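PDB 5T1Q: N-acetylmuramoyl-L-alanine amidase domain-containing protein SAOUHSC_02979 from Staphylococcus aureus, which probably hydrolyses amide bonds in bacterial cell-wall peptidoglycan, this chain being the part that carries the glucosaminidase-family and CHAP regions. Local coordinates for residues P18-N23 / Q252-V257; G113-N118 / K141-K146. All coordinates share one frame; numbering follows the deposited sequence.

In the fold
Contact 1 joins residues from near the N-terminus of the chain to the CHAP region, its centre about 13 Å from the centre of the chain. Contact 2 is a surface contact within the glucosaminidase-family region. Their centres lie about 29 Å apart, their nearest atoms about 18 Å, and they do not touch. The antiparallel hairpin 119-128/131-140 relates them. Contact 2 sits where its two strands begin and end, while Leu125 on strand 119-128 touches Pro18 and Gln252 of contact 1. Contact 1 also holds Cys253, which with His314 and Glu331 probably forms a Cys-His-Glu triad, as in other CHAP domains. The Cys253 side chain is about 11 Å from a bound sodium ion.

Contact 1 of 2, residues P18-N23 / Q252-V257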
loop_
_atom_site.group_PDB
_atom_site.type_symbol
_atom_site.label_atom_id
_atom_site.label_comp_id
_atom_site.label_asym_id
_atom_site.label_seq_id
_atom_site.Cartn_x
_atom_site.Cartn_y
_atom_site.Cartn_z
ATOM N N PRO A 18 -4.641 -11.626 6.702
ATOM C CA PRO A 18 -4.659 -10.210 7.044
ATOM C C PRO A 18 -5.958 -9.812 7.718
ATOM O O PRO A 18 -7.030 -10.207 7.262
ATOM C CB PRO A 18 -4.531 -9.526 5.679
ATOM C CG PRO A 18 -3.770 -10.504 4.856
ATOM C CD PRO A 18 -4.352 -11.825 5.267
ATOM N N ALA A 19 -5.859 -9.072 8.815
ATOM C CA ALA A 19 -7.043 -8.603 9.521
ATOM C C ALA A 19 -7.799 -7.563 8.675
ATOM O O ALA A 19 -7.189 -6.678 8.093
ATOM C CB ALA A 19 -6.652 -8.006 10.868
ATOM N N GLN A 20 -9.119 -7.700 8.616
ATOM C CA GLN A 20 -9.995 -6.765 7.895
ATOM C C GLN A 20 -10.654 -5.740 8.825
ATOM O O GLN A 20 -11.325 -4.806 8.355
ATOM C CB GLN A 20 -11.121 -7.534 7.196
ATOM C CG GLN A 20 -10.663 -8.490 6.099
ATOM C CD GLN A 20 -11.824 -9.054 5.312
ATOM O OE1 GLN A 20 -12.992 -8.870 5.671
ATOM N NE2 GLN A 20 -11.511 -9.742 4.222
ATOM N N SER A 21 -10.529 -5.950 10.130
ATOM C CA SER A 21 -11.125 -5.038 11.108
ATOM C C SER A 21 -10.293 -5.013 12.372
ATOM O O SER A 21 -9.499 -5.911 12.605
ATOM C CB SER A 21 -12.565 -5.461 11.444
ATOM O OG SER A 21 -12.612 -6.755 12.010
ATOM N N PHE A 22 -10.466 -3.964 13.171
ATOM C CA PHE A 22 -9.749 -3.855 14.439
ATOM C C PHE A 22 -10.617 -4.411 15.537
ATOM O O PHE A 22 -11.834 -4.421 15.434
ATOM C CB PHE A 22 -9.418 -2.409 14.794
ATOM C CG PHE A 22 -8.497 -1.739 13.822
ATOM C CD1 PHE A 22 -7.181 -2.144 13.708
ATOM C CD2 PHE A 22 -8.931 -0.657 13.067
ATOM C CE1 PHE A 22 -6.325 -1.512 12.835
ATOM C CE2 PHE A 22 -8.071 -0.020 12.200
ATOM C CZ PHE A 22 -6.769 -0.449 12.080
ATOM N N ASN A 23 -9.976 -4.863 16.597
ATOM C CA ASN A 23 -10.675 -5.340 17.777
ATOM C C ASN A 23 -9.806 -4.960 18.984
ATOM O O ASN A 23 -8.918 -4.108 18.863
ATOM C CB ASN A 23 -10.960 -6.850 17.658
ATOM C CG ASN A 23 -9.714 -7.661 17.333
ATOM O OD1 ASN A 23 -8.656 -7.484 17.943
ATOM N ND2 ASN A 23 -9.836 -8.557 16.363
ATOM N N GLN A 252 -7.002 -2.798 3.312
ATOM C CA GLN A 252 -7.869 -3.996 3.206
ATOM C C GLN A 252 -9.193 -3.666 2.503
ATOM O O GLN A 252 -9.504 -2.489 2.283
ATOM C CB GLN A 252 -8.084 -4.615 4.581
ATOM C CG GLN A 252 -6.771 -5.061 5.206
ATOM C CD GLN A 252 -6.056 -6.109 4.362
ATOM O OE1 GLN A 252 -6.662 -7.078 3.913
ATOM N NE2 GLN A 252 -4.771 -5.908 4.130
ATOM N N CYS A 253 -9.957 -4.691 2.137
ATOM C CA CYS A 253 -11.183 -4.476 1.357
ATOM C C CYS A 253 -12.170 -3.564 2.063
ATOM O O CYS A 253 -12.834 -2.772 1.434
ATOM C CB CYS A 253 -11.854 -5.789 0.979
ATOM S SG CYS A 253 -12.369 -6.838 2.357
ATOM N N THR A 254 -12.232 -3.704 3.381
ATOM C CA THR A 254 -13.098 -2.918 4.245
ATOM C C THR A 254 -12.673 -1.454 4.215
ATOM O O THR A 254 -13.485 -0.568 3.974
ATOM C CB THR A 254 -13.007 -3.453 5.682
ATOM O OG1 THR A 254 -11.638 -3.663 5.999
ATOM C CG2 THR A 254 -13.702 -4.783 5.807
ATOM N N TRP A 255 -11.390 -1.211 4.438
ATOM C CA TRP A 255 -10.845 0.148 4.370
ATOM C C TRP A 255 -11.094 0.793 3.003
ATOM O O TRP A 255 -11.404 1.973 2.910
ATOM C CB TRP A 255 -9.329 0.125 4.659
ATOM C CG TRP A 255 -8.650 1.448 4.474
ATOM C CD1 TRP A 255 -8.415 2.393 5.426
ATOM C CD2 TRP A 255 -8.125 1.974 3.248
ATOM N NE1 TRP A 255 -7.768 3.474 4.868
ATOM C CE2 TRP A 255 -7.581 3.238 3.533
ATOM C CE3 TRP A 255 -8.062 1.494 1.943
ATOM C CZ2 TRP A 255 -6.986 4.039 2.554
ATOM C CZ3 TRP A 255 -7.463 2.295 0.964
ATOM C CH2 TRP A 255 -6.934 3.546 1.280
ATOM N N TYR A 256 -10.943 0.022 1.940
ATOM C CA TYR A 256 -11.102 0.585 0.600
ATOM C C TYR A 256 -12.527 1.073 0.374
ATOM O O TYR A 256 -12.722 2.187 -0.107
ATOM C CB TYR A 256 -10.661 -0.404 -0.512
ATOM C CG TYR A 256 -10.986 0.135 -1.875
ATOM C CD1 TYR A 256 -10.135 1.050 -2.507
ATOM C CD2 TYR A 256 -12.179 -0.223 -2.525
ATOM C CE1 TYR A 256 -10.452 1.573 -3.742
ATOM C CE2 TYR A 256 -12.514 0.317 -3.755
ATOM C CZ TYR A 256 -11.648 1.206 -4.362
ATOM O OH TYR A 256 -11.967 1.731 -5.578
ATOM N N VAL A 257 -13.515 0.248 0.723
ATOM C CA VAL A 257 -14.905 0.642 0.515
ATOM C C VAL A 257 -15.304 1.879 1.362
ATOM O O VAL A 257 -16.021 2.764 0.885
ATOM C CB VAL A 257 -15.868 -0.532 0.734
ATOM C CG1 VAL A 257 -17.304 -0.083 0.523
ATOM C CG2 VAL A 257 -15.528 -1.695 -0.203
#
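The carboxamide of Gln20 lies with one face over Cys253, whose SG is 3.7 Å from Gln20 CD and slightly nearer to NE2. Its OE1 accepts a hydrogen bond from Ala275 N, which helps fix the rotation of the amide. The second flat group is the amide of Gln252. Pro18 CB sits over one of its faces, 3.7 Å from Gln252 OE1 and set off to one side. Above that same face, Ala19 O comes within 3.3 Å of Gln252 CG. The Gln252 chain bends at chi2 (-60°), which turns its amide toward Pro18. Gln252 is the N-cap of helix 253-262, and Cys253 begins the first turn. A cysteine at the start of a helix is the papain-like layout of CHAP domains. The side chain of Cys253 also touches His314, consistent with a catalytic pair. On the next residue, Thr254 OG1 donates to Gln20 O at 2.6 Å. The donor lies in the carbonyl plane on a lone pair, with a C=O...OG1 angle of 137°. Thr254 CG2 packs 4.0 Å from Gln20 CB, and the two side chains cross at about a right angle.

Contact 2 of 2, residues G113-N118 / K141-K146; sequences GAFEGN and KYPSTK
Phe115 meets Lys141 through its CB, which lies 3.8 Å from Lys141 O. Beyond CB, one face of the Phe115 ring meets CD2 and CE2 of Tyr142, with CE2 3.5 Å from Phe115 CD1. The ring planes meet at 47° and the centroids are 4.7 Å apart, so the pair is oblique. Tyr142 OH bonds to Asp151 OD2 on helix 145-158. Glu116 CG lies over the opposite face of the Phe115 ring, near the rim. Pro143 CD adds an apolar contact 3.8 Å from Phe115 CE2. Phe115 has CG opposite its backbone N (chi1 176°), which carries the ring out of the turn toward Tyr142 and Pro143. The turn is type I', from Phe115 to Asn118, and leads straight into strand 119-128. Lys141 follows the partner strand 131-140, so the contact lies at the open end of that antiparallel hairpin, part of the glucosaminidase-family (lysozyme-clan) region. Here Asn118 O takes two backbone donors: Phe115 N at 2.9 Å within the turn, and Lys141 N at 3.4 Å across the contact. The second bond is weak, though nearly straight at 166°. Asn118 CB rests 3.6 Å from Lys141 O and 4.0 Å from Lys141 CB. Beyond CB, the lysine chain runs extended away from the turn and bends at its end, where NZ bonds to Asn105 OD1.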
loop_
_atom_site.group_PDB
_atom_site.type_symbol
_atom_site.label_atom_id
_atom_site.label_comp_id
_atom_site.label_asym_id
_atom_site.label_seq_id
_atom_site.Cartn_x
_atom_site.Cartn_y
_atom_site.Cartn_z
ATOM N N GLY A 113 13.867 -5.591 13.153
ATOM C CA GLY A 113 14.895 -5.730 14.187
ATOM C C GLY A 113 14.762 -4.688 15.294
ATOM O O GLY A 113 13.654 -4.312 15.686
ATOM N N ALA A 114 15.909 -4.242 15.802
ATOM C CA ALA A 114 15.972 -3.228 16.852
ATOM C C ALA A 114 17.106 -2.251 16.552
ATOM O O ALA A 114 18.056 -2.591 15.853
ATOM C CB ALA A 114 16.182 -3.883 18.201
ATOM N N PHE A 115 16.968 -1.024 17.049
ATOM C CA PHE A 115 17.972 0.023 16.855
ATOM C C PHE A 115 18.400 0.537 18.219
ATOM O O PHE A 115 17.584 1.093 18.959
ATOM C CB PHE A 115 17.394 1.159 16.022
ATOM C CG PHE A 115 18.327 2.327 15.851
ATOM C CD1 PHE A 115 19.297 2.323 14.858
ATOM C CD2 PHE A 115 18.226 3.441 16.681
ATOM C CE1 PHE A 115 20.153 3.401 14.697
ATOM C CE2 PHE A 115 19.077 4.523 16.522
ATOM C CZ PHE A 115 20.044 4.502 15.529
ATOM N N GLU A 116 19.678 0.354 18.551
ATOM C CA GLU A 116 20.227 0.775 19.848
ATOM C C GLU A 116 19.416 0.156 21.013
ATOM O O GLU A 116 19.223 0.789 22.092
ATOM C CB GLU A 116 20.291 2.312 19.943
ATOM C CG GLU A 116 21.140 2.971 18.851
ATOM C CD GLU A 116 21.280 4.490 19.016
ATOM O OE1 GLU A 116 20.628 5.070 19.915
ATOM O OE2 GLU A 116 22.046 5.116 18.243
ATOM N N GLY A 117 18.945 -1.083 20.771
ATOM C CA GLY A 117 18.145 -1.830 21.745
ATOM C C GLY A 117 16.649 -1.540 21.778
ATOM O O GLY A 117 15.928 -2.167 22.553
ATOM N N ASN A 118 16.175 -0.611 20.946
ATOM C CA ASN A 118 14.755 -0.235 20.938
ATOM C C ASN A 118 14.028 -0.880 19.748
ATOM O O ASN A 118 14.538 -0.899 18.627
ATOM C CB ASN A 118 14.615 1.292 20.923
ATOM C CG ASN A 118 15.231 1.949 22.153
ATOM O OD1 ASN A 118 16.066 2.844 22.036
ATOM N ND2 ASN A 118 14.856 1.474 23.338
ATOM N N LYS A 141 12.905 0.864 16.258
ATOM C CA LYS A 141 12.310 2.062 16.830
ATOM C C LYS A 141 13.438 3.076 16.986
ATOM O O LYS A 141 14.415 2.816 17.694
ATOM C CB LYS A 141 11.696 1.707 18.184
ATOM C CG LYS A 141 11.018 2.832 18.947
ATOM C CD LYS A 141 10.524 2.296 20.283
ATOM C CE LYS A 141 9.910 3.371 21.154
ATOM N NZ LYS A 141 8.644 3.881 20.582
ATOM N N TYR A 142 13.316 4.212 16.305
ATOM C CA TYR A 142 14.347 5.243 16.327
ATOM C C TYR A 142 13.921 6.451 17.146
ATOM O O TYR A 142 12.731 6.682 17.310
ATOM C CB TYR A 142 14.630 5.711 14.908
ATOM C CG TYR A 142 14.990 4.616 13.935
ATOM C CD1 TYR A 142 14.010 3.983 13.180
ATOM C CD2 TYR A 142 16.313 4.234 13.743
ATOM C CE1 TYR A 142 14.338 2.991 12.271
ATOM C CE2 TYR A 142 16.646 3.244 12.837
ATOM C CZ TYR A 142 15.656 2.627 12.099
ATOM O OH TYR A 142 15.983 1.648 11.192
ATOM N N PRO A 143 14.895 7.233 17.663
ATOM C CA PRO A 143 14.538 8.457 18.406
ATOM C C PRO A 143 13.886 9.515 17.507
ATOM O O PRO A 143 13.094 10.327 17.982
ATOM C CB PRO A 143 15.891 8.975 18.927
ATOM C CG PRO A 143 16.846 7.842 18.798
ATOM C CD PRO A 143 16.348 6.977 17.684
ATOM N N SER A 144 14.254 9.509 16.225
ATOM C CA SER A 144 13.708 10.439 15.240
ATOM C C SER A 144 13.953 9.902 13.823
ATOM O O SER A 144 14.612 8.873 13.643
ATOM C CB SER A 144 14.352 11.817 15.390
ATOM O OG SER A 144 15.726 11.775 15.061
ATOM N N THR A 145 13.430 10.600 12.820
ATOM C CA THR A 145 13.625 10.188 11.432
ATOM C C THR A 145 15.069 10.399 10.961
ATOM O O THR A 145 15.456 9.883 9.917
ATOM C CB THR A 145 12.650 10.897 10.479
ATOM O OG1 THR A 145 12.836 12.308 10.564
ATOM C CG2 THR A 145 11.216 10.560 10.838
ATOM N N LYS A 146 15.852 11.160 11.720
ATOM C CA LYS A 146 17.269 11.360 11.400
ATOM C C LYS A 146 18.000 10.006 11.418
ATOM O O LYS A 146 18.709 9.669 10.471
ATOM C CB LYS A 146 17.919 12.317 12.407
ATOM C CG LYS A 146 19.396 12.609 12.148
ATOM C CD LYS A 146 19.996 13.577 13.165
ATOM C CE LYS A 146 20.122 12.965 14.555
ATOM N NZ LYS A 146 20.743 13.911 15.525
#